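Local coordinates for mitochondrial RNA-binding protein 2 (Trypanosoma brucei, PDB 2GIA) that forms a complex with MRP1 that binds guide RNA and is thought to act as a matchmaker between RNA strands in mitochondrial RNA editing, at residues P43-V48 / L61-H66; F70-Y75 / V92-L97. One frame throughout, in Å; residues are numbered along the deposited sequence.

Overall arrangement
Contacts 1 and 2 are the outer strand pairs of one four-stranded antiparallel sheet, which runs in the order 45-50, 60-67, 70-78, 89-97. Along the chain they come in series: the 43-48/61-66 pairing is complete before the 70-75/92-97 pairing begins. Their centres lie about 9 Å apart. The middle strands join them through backbone bonds, Arg63 O to Asp74 N and Leu65 O to Val72 N. Helix 170-187 and strand 160-168 pack on the Phe46 and Val64 side of contact 1, strands 137-145 and 160-168 on contact 2. Contact 1 also meets the chain of mitochondrial RNA-binding protein 1 and helps form that interface; no other protein chain of the assembly touches contact 2.

Contact 1 (P43-V48 / L61-H66); sequences PPAFDV and LLRVLH
Phe46 and Val64 form an antiparallel hydrogen-bonded pair, and their neighbours continue the pairing in both directions. Val64 N donates to Phe46 O in an almost straight bond of 3.0 Å. Phe46 N returns a bond to Val64 O. Val48 and Leu62 make the next such pair, with Val48 N 2.7 Å from Leu62 O. At the other end His66 N donates to Pro44 O.

Apolar side chains pack on both faces. The Phe46 ring and Val64 lie side by side and point the same way. The ring's CG sits between the backbone N and the carbonyl carbon (chi1 67°), which swings CE2 across to 3.5 Å from Val64 CB. Val64 CG2 adds an off-centre CH-pi contact. Phe179 of helix 170-187 meets the Phe46 ring edge-to-face, and Val48 and Leu62 rest on Val166 and Phe168. On the opposite face, Ala45 CB touches Leu65 CB at 3.7 Å, and Pro43 CB lies 3.9 Å from Leu65 CD1.

That second face also carries the charges. Asp47 and Arg63 extend side by side in a salt bridge. Arg63 NE reaches Asp47 OD1 on its syn side at 2.9 Å, 27° out of the carboxylate plane. The bend of the arginine chain at chi3 (69°) turns the guanidinium toward the C-terminal end of its own strand, where NH2 comes near Ala45 CB. One water links Asp47 OD1 to Arg63 NH2, and another, in the guanidinium plane, links NH2 to Pro43 O.

The two faces therefore differ in chemistry. The Phe46-Val64 face is apolar and closed over by helix and strand. The Asp47-Arg63 face holds a hydrated ion pair in which OD1 accepts from both NE and a water, probably steadying the carboxylate beside the MRP1 chain.

Contact 2 (F70-Y75 / V92-L97); sequences FVVLDY and VVSVML
Met96 reaches over one face of the Phe70 ring. Its SD stands above that face, 5.0 Å from the centroid and 16° off the ring normal, a Met-aromatic contact at some distance. The bend at chi3 (-50°) brings CE over the same ring. Leu97 O lies at the ring's edge.

Ser94 and Asp74 share this side of the sheet. Ser94 OG donates to Asp74 OD1 at 2.8 Å, nearly in line with the C-O bond. With OG anti to the backbone N (chi1 169°), the hydroxyl also lies 3.5 Å from Val72 CG1. Arg91 makes a weak, long ion pair with the same OD1.

The other side is apolar. Leu97 CD1 touches both Leu73 CD1, at 4.0 Å, and Val71 CG1. Tyr75 CB meets Val93 CG1 at 3.7 Å, and the tyrosine ring continues onto Trp164 and His60.

Between these faces the strands pair antiparallel. Leu73 N donates to Val95 O at 2.8 Å, and Val95 N answers to Leu73 O. At Tyr75 the pattern breaks into a classic beta bulge: Tyr75 O accepts from Val92 N at 2.8 Å and from Val93 N at 3.2 Å.

The chemistry implies a hairpin with one apolar side packed on the second sheet. Its other side has a buried carboxylate, Asp74, whose charge the serine hydroxyl probably helps to stabilise.

Contact 1 (P43-V48 / L61-H66)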
loop_
_atom_site.group_PDB
_atom_site.type_symbol
_atom_site.label_atom_id
_atom_site.label_comp_id
_atom_site.label_asym_id
_atom_site.label_seq_id
_atom_site.Cartn_x
_atom_site.Cartn_y
_atom_site.Cartn_z
ATOM N N PRO D 43 -14.221 -15.520 3.607
ATOM C CA PRO D 43 -14.011 -14.334 2.777
ATOM C C PRO D 43 -13.296 -13.194 3.517
ATOM O O PRO D 43 -13.525 -12.970 4.708
ATOM C CB PRO D 43 -15.434 -13.907 2.430
ATOM C CG PRO D 43 -16.200 -15.233 2.419
ATOM C CD PRO D 43 -15.650 -15.910 3.631
ATOM N N PRO D 44 -12.411 -12.472 2.814
ATOM C CA PRO D 44 -11.735 -11.344 3.475
ATOM C C PRO D 44 -12.895 -10.413 3.884
ATOM O O PRO D 44 -13.854 -10.246 3.121
ATOM C CB PRO D 44 -10.910 -10.733 2.348
ATOM C CG PRO D 44 -10.485 -11.953 1.578
ATOM C CD PRO D 44 -11.781 -12.812 1.527
ATOM N N ALA D 45 -12.817 -9.769 5.040
ATOM C CA ALA D 45 -13.964 -8.946 5.476
ATOM C C ALA D 45 -13.638 -8.073 6.675
ATOM O O ALA D 45 -12.603 -8.215 7.316
ATOM C CB ALA D 45 -15.113 -9.910 5.917
ATOM N N PHE D 46 -14.527 -7.149 6.971
ATOM C CA PHE D 46 -14.413 -6.400 8.231
ATOM C C PHE D 46 -15.856 -6.164 8.692
ATOM O O PHE D 46 -16.775 -6.244 7.892
ATOM C CB PHE D 46 -13.648 -5.074 8.139
ATOM C CG PHE D 46 -14.312 -4.011 7.313
ATOM C CD1 PHE D 46 -15.023 -2.977 7.933
ATOM C CD2 PHE D 46 -14.191 -4.014 5.909
ATOM C CE1 PHE D 46 -15.615 -1.953 7.180
ATOM C CE2 PHE D 46 -14.784 -2.977 5.144
ATOM C CZ PHE D 46 -15.495 -1.954 5.786
ATOM N N ASP D 47 -16.057 -5.892 9.979
ATOM C CA ASP D 47 -17.419 -5.684 10.489
ATOM C C ASP D 47 -17.632 -4.249 10.885
ATOM O O ASP D 47 -16.696 -3.622 11.431
ATOM C CB ASP D 47 -17.633 -6.544 11.732
ATOM C CG ASP D 47 -17.297 -7.979 11.508
ATOM O OD1 ASP D 47 -17.695 -8.520 10.460
ATOM O OD2 ASP D 47 -16.635 -8.585 12.388
ATOM N N VAL D 48 -18.835 -3.719 10.644
ATOM C CA VAL D 48 -19.164 -2.356 11.064
ATOM C C VAL D 48 -20.224 -2.679 12.131
ATOM O O VAL D 48 -21.346 -3.074 11.817
ATOM C CB VAL D 48 -19.758 -1.500 9.921
ATOM C CG1 VAL D 48 -20.275 -0.123 10.489
ATOM C CG2 VAL D 48 -18.664 -1.201 8.862
ATOM N N LEU D 61 -25.574 -4.753 12.509
ATOM C CA LEU D 61 -24.231 -5.148 12.124
ATOM C C LEU D 61 -24.162 -5.222 10.601
ATOM O O LEU D 61 -25.060 -5.796 9.946
ATOM C CB LEU D 61 -23.887 -6.527 12.704
ATOM C CG LEU D 61 -22.683 -7.275 12.106
ATOM C CD1 LEU D 61 -21.345 -6.600 12.497
ATOM C CD2 LEU D 61 -22.711 -8.706 12.614
ATOM N N LEU D 62 -23.120 -4.617 10.033
ATOM C CA LEU D 62 -22.909 -4.717 8.597
ATOM C C LEU D 62 -21.567 -5.400 8.456
ATOM O O LEU D 62 -20.563 -4.937 9.035
ATOM C CB LEU D 62 -22.844 -3.343 7.918
ATOM C CG LEU D 62 -22.634 -3.412 6.389
ATOM C CD1 LEU D 62 -23.900 -3.928 5.697
ATOM C CD2 LEU D 62 -22.314 -2.038 5.855
ATOM N N ARG D 63 -21.549 -6.536 7.758
ATOM C CA ARG D 63 -20.293 -7.209 7.526
ATOM C C ARG D 63 -20.033 -6.905 6.057
ATOM O O ARG D 63 -20.960 -6.968 5.218
ATOM C CB ARG D 63 -20.407 -8.704 7.780
ATOM C CG ARG D 63 -20.723 -9.061 9.262
ATOM C CD ARG D 63 -20.468 -10.552 9.539
ATOM N NE ARG D 63 -19.034 -10.841 9.480
ATOM C CZ ARG D 63 -18.438 -11.672 8.623
ATOM N NH1 ARG D 63 -19.137 -12.343 7.713
ATOM N NH2 ARG D 63 -17.122 -11.840 8.682
ATOM N N VAL D 64 -18.799 -6.505 5.755
ATOM C CA VAL D 64 -18.405 -6.172 4.380
ATOM C C VAL D 64 -17.428 -7.231 3.957
ATOM O O VAL D 64 -16.392 -7.412 4.591
ATOM C CB VAL D 64 -17.704 -4.785 4.272
ATOM C CG1 VAL D 64 -17.296 -4.512 2.829
ATOM C CG2 VAL D 64 -18.634 -3.691 4.782
ATOM N N LEU D 65 -17.739 -7.954 2.887
ATOM C CA LEU D 65 -16.811 -9.006 2.492
ATOM C C LEU D 65 -16.502 -9.053 1.043
ATOM O O LEU D 65 -17.139 -8.381 0.235
ATOM C CB LEU D 65 -17.331 -10.373 2.935
ATOM C CG LEU D 65 -18.804 -10.734 2.752
ATOM C CD1 LEU D 65 -18.918 -12.093 2.124
ATOM C CD2 LEU D 65 -19.492 -10.755 4.087
ATOM N N HIS D 66 -15.502 -9.851 0.706
ATOM C CA HIS D 66 -15.109 -9.975 -0.674
ATOM C C HIS D 66 -15.218 -11.437 -1.071
ATOM O O HIS D 66 -14.555 -12.304 -0.501
ATOM C CB HIS D 66 -13.696 -9.460 -0.875
ATOM C CG HIS D 66 -13.319 -9.353 -2.316
ATOM N ND1 HIS D 66 -12.444 -10.225 -2.918
ATOM C CD2 HIS D 66 -13.729 -8.495 -3.283
ATOM C CE1 HIS D 66 -12.330 -9.914 -4.199
ATOM N NE2 HIS D 66 -13.100 -8.865 -4.445
HETATM O O HOH W 1 -15.477 -13.487 6.622
HETATM O O HOH W 2 -15.201 -9.431 9.579
#

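Contact 2 (F70-Y75 / V92-L97)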
loop_
_atom_site.group_PDB
_atom_site.type_symbol
_atom_site.label_atom_id
_atom_site.label_comp_id
_atom_site.label_asym_id
_atom_site.label_seq_id
_atom_site.Cartn_x
_atom_site.Cartn_y
_atom_site.Cartn_z
ATOM N N PHE D 70 -16.941 -10.168 -6.048
ATOM C CA PHE D 70 -17.959 -9.218 -5.608
ATOM C C PHE D 70 -17.633 -8.662 -4.224
ATOM O O PHE D 70 -17.077 -9.374 -3.391
ATOM C CB PHE D 70 -19.324 -9.907 -5.424
ATOM C CG PHE D 70 -19.930 -10.430 -6.692
ATOM C CD1 PHE D 70 -20.828 -9.653 -7.412
ATOM C CD2 PHE D 70 -19.612 -11.705 -7.152
ATOM C CE1 PHE D 70 -21.418 -10.140 -8.588
ATOM C CE2 PHE D 70 -20.189 -12.212 -8.336
ATOM C CZ PHE D 70 -21.092 -11.426 -9.049
ATOM N N VAL D 71 -18.043 -7.421 -3.973
ATOM C CA VAL D 71 -17.968 -6.880 -2.636
ATOM C C VAL D 71 -19.407 -7.161 -2.160
ATOM O O VAL D 71 -20.380 -6.768 -2.809
ATOM C CB VAL D 71 -17.714 -5.362 -2.590
ATOM C CG1 VAL D 71 -18.001 -4.806 -1.151
ATOM C CG2 VAL D 71 -16.229 -5.092 -2.917
ATOM N N VAL D 72 -19.533 -7.859 -1.045
ATOM C CA VAL D 72 -20.838 -8.174 -0.492
ATOM C C VAL D 72 -21.129 -7.392 0.792
ATOM O O VAL D 72 -20.298 -7.323 1.711
ATOM C CB VAL D 72 -20.913 -9.676 -0.190
ATOM C CG1 VAL D 72 -22.364 -10.076 0.140
ATOM C CG2 VAL D 72 -20.370 -10.458 -1.369
ATOM N N LEU D 73 -22.309 -6.802 0.873
ATOM C CA LEU D 73 -22.681 -6.083 2.073
ATOM C C LEU D 73 -23.755 -6.948 2.765
ATOM O O LEU D 73 -24.843 -7.134 2.219
ATOM C CB LEU D 73 -23.255 -4.708 1.714
ATOM C CG LEU D 73 -22.469 -3.892 0.673
ATOM C CD1 LEU D 73 -23.104 -2.539 0.413
ATOM C CD2 LEU D 73 -21.035 -3.706 1.215
ATOM N N ASP D 74 -23.431 -7.519 3.927
ATOM C CA ASP D 74 -24.397 -8.346 4.678
ATOM C C ASP D 74 -24.945 -7.545 5.854
ATOM O O ASP D 74 -24.241 -7.309 6.852
ATOM C CB ASP D 74 -23.752 -9.621 5.217
ATOM C CG ASP D 74 -23.613 -10.713 4.172
ATOM O OD1 ASP D 74 -24.127 -10.574 3.060
ATOM O OD2 ASP D 74 -22.973 -11.743 4.473
ATOM N N TYR D 75 -26.200 -7.102 5.747
ATOM C CA TYR D 75 -26.803 -6.334 6.826
ATOM C C TYR D 75 -27.571 -7.214 7.827
ATOM O O TYR D 75 -28.390 -8.062 7.429
ATOM C CB TYR D 75 -27.729 -5.278 6.247
ATOM C CG TYR D 75 -28.361 -4.426 7.304
ATOM C CD1 TYR D 75 -29.575 -4.799 7.887
ATOM C CD2 TYR D 75 -27.742 -3.250 7.747
ATOM C CE1 TYR D 75 -30.158 -4.027 8.883
ATOM C CE2 TYR D 75 -28.320 -2.462 8.729
ATOM C CZ TYR D 75 -29.533 -2.860 9.298
ATOM O OH TYR D 75 -30.111 -2.096 10.282
ATOM N N VAL D 92 -30.452 -9.919 7.757
ATOM C CA VAL D 92 -31.727 -9.513 7.193
ATOM C C VAL D 92 -31.676 -9.399 5.687
ATOM O O VAL D 92 -32.621 -9.787 4.978
ATOM C CB VAL D 92 -32.158 -8.149 7.777
ATOM C CG1 VAL D 92 -33.345 -7.605 7.009
ATOM C CG2 VAL D 92 -32.501 -8.300 9.239
ATOM N N VAL D 93 -30.567 -8.874 5.180
ATOM C CA VAL D 93 -30.437 -8.694 3.744
ATOM C C VAL D 93 -28.977 -8.656 3.293
ATOM O O VAL D 93 -28.102 -8.226 4.047
ATOM C CB VAL D 93 -31.173 -7.401 3.308
ATOM C CG1 VAL D 93 -30.548 -6.185 3.966
ATOM C CG2 VAL D 93 -31.162 -7.288 1.804
ATOM N N SER D 94 -28.726 -9.123 2.072
ATOM C CA SER D 94 -27.378 -9.174 1.519
ATOM C C SER D 94 -27.360 -8.560 0.110
ATOM O O SER D 94 -28.135 -8.955 -0.773
ATOM C CB SER D 94 -26.923 -10.635 1.533
ATOM O OG SER D 94 -25.734 -10.878 0.810
ATOM N N VAL D 95 -26.505 -7.552 -0.077
ATOM C CA VAL D 95 -26.361 -6.845 -1.357
ATOM C C VAL D 95 -25.031 -7.238 -2.003
ATOM O O VAL D 95 -23.961 -7.164 -1.370
ATOM C CB VAL D 95 -26.331 -5.321 -1.143
ATOM C CG1 VAL D 95 -26.106 -4.603 -2.487
ATOM C CG2 VAL D 95 -27.603 -4.857 -0.472
ATOM N N MET D 96 -25.067 -7.647 -3.259
ATOM C CA MET D 96 -23.826 -8.019 -3.896
ATOM C C MET D 96 -23.497 -6.989 -4.929
ATOM O O MET D 96 -24.268 -6.757 -5.847
ATOM C CB MET D 96 -23.933 -9.387 -4.523
ATOM C CG MET D 96 -24.276 -10.462 -3.524
ATOM S SD MET D 96 -23.718 -12.053 -4.164
ATOM C CE MET D 96 -24.415 -12.047 -5.848
ATOM N N LEU D 97 -22.341 -6.359 -4.763
ATOM C CA LEU D 97 -21.887 -5.322 -5.662
ATOM C C LEU D 97 -20.837 -5.883 -6.608
ATOM O O LEU D 97 -19.784 -6.356 -6.177
ATOM C CB LEU D 97 -21.243 -4.175 -4.876
ATOM C CG LEU D 97 -21.957 -3.528 -3.681
ATOM C CD1 LEU D 97 -20.976 -2.594 -2.975
ATOM C CD2 LEU D 97 -23.177 -2.758 -4.150
#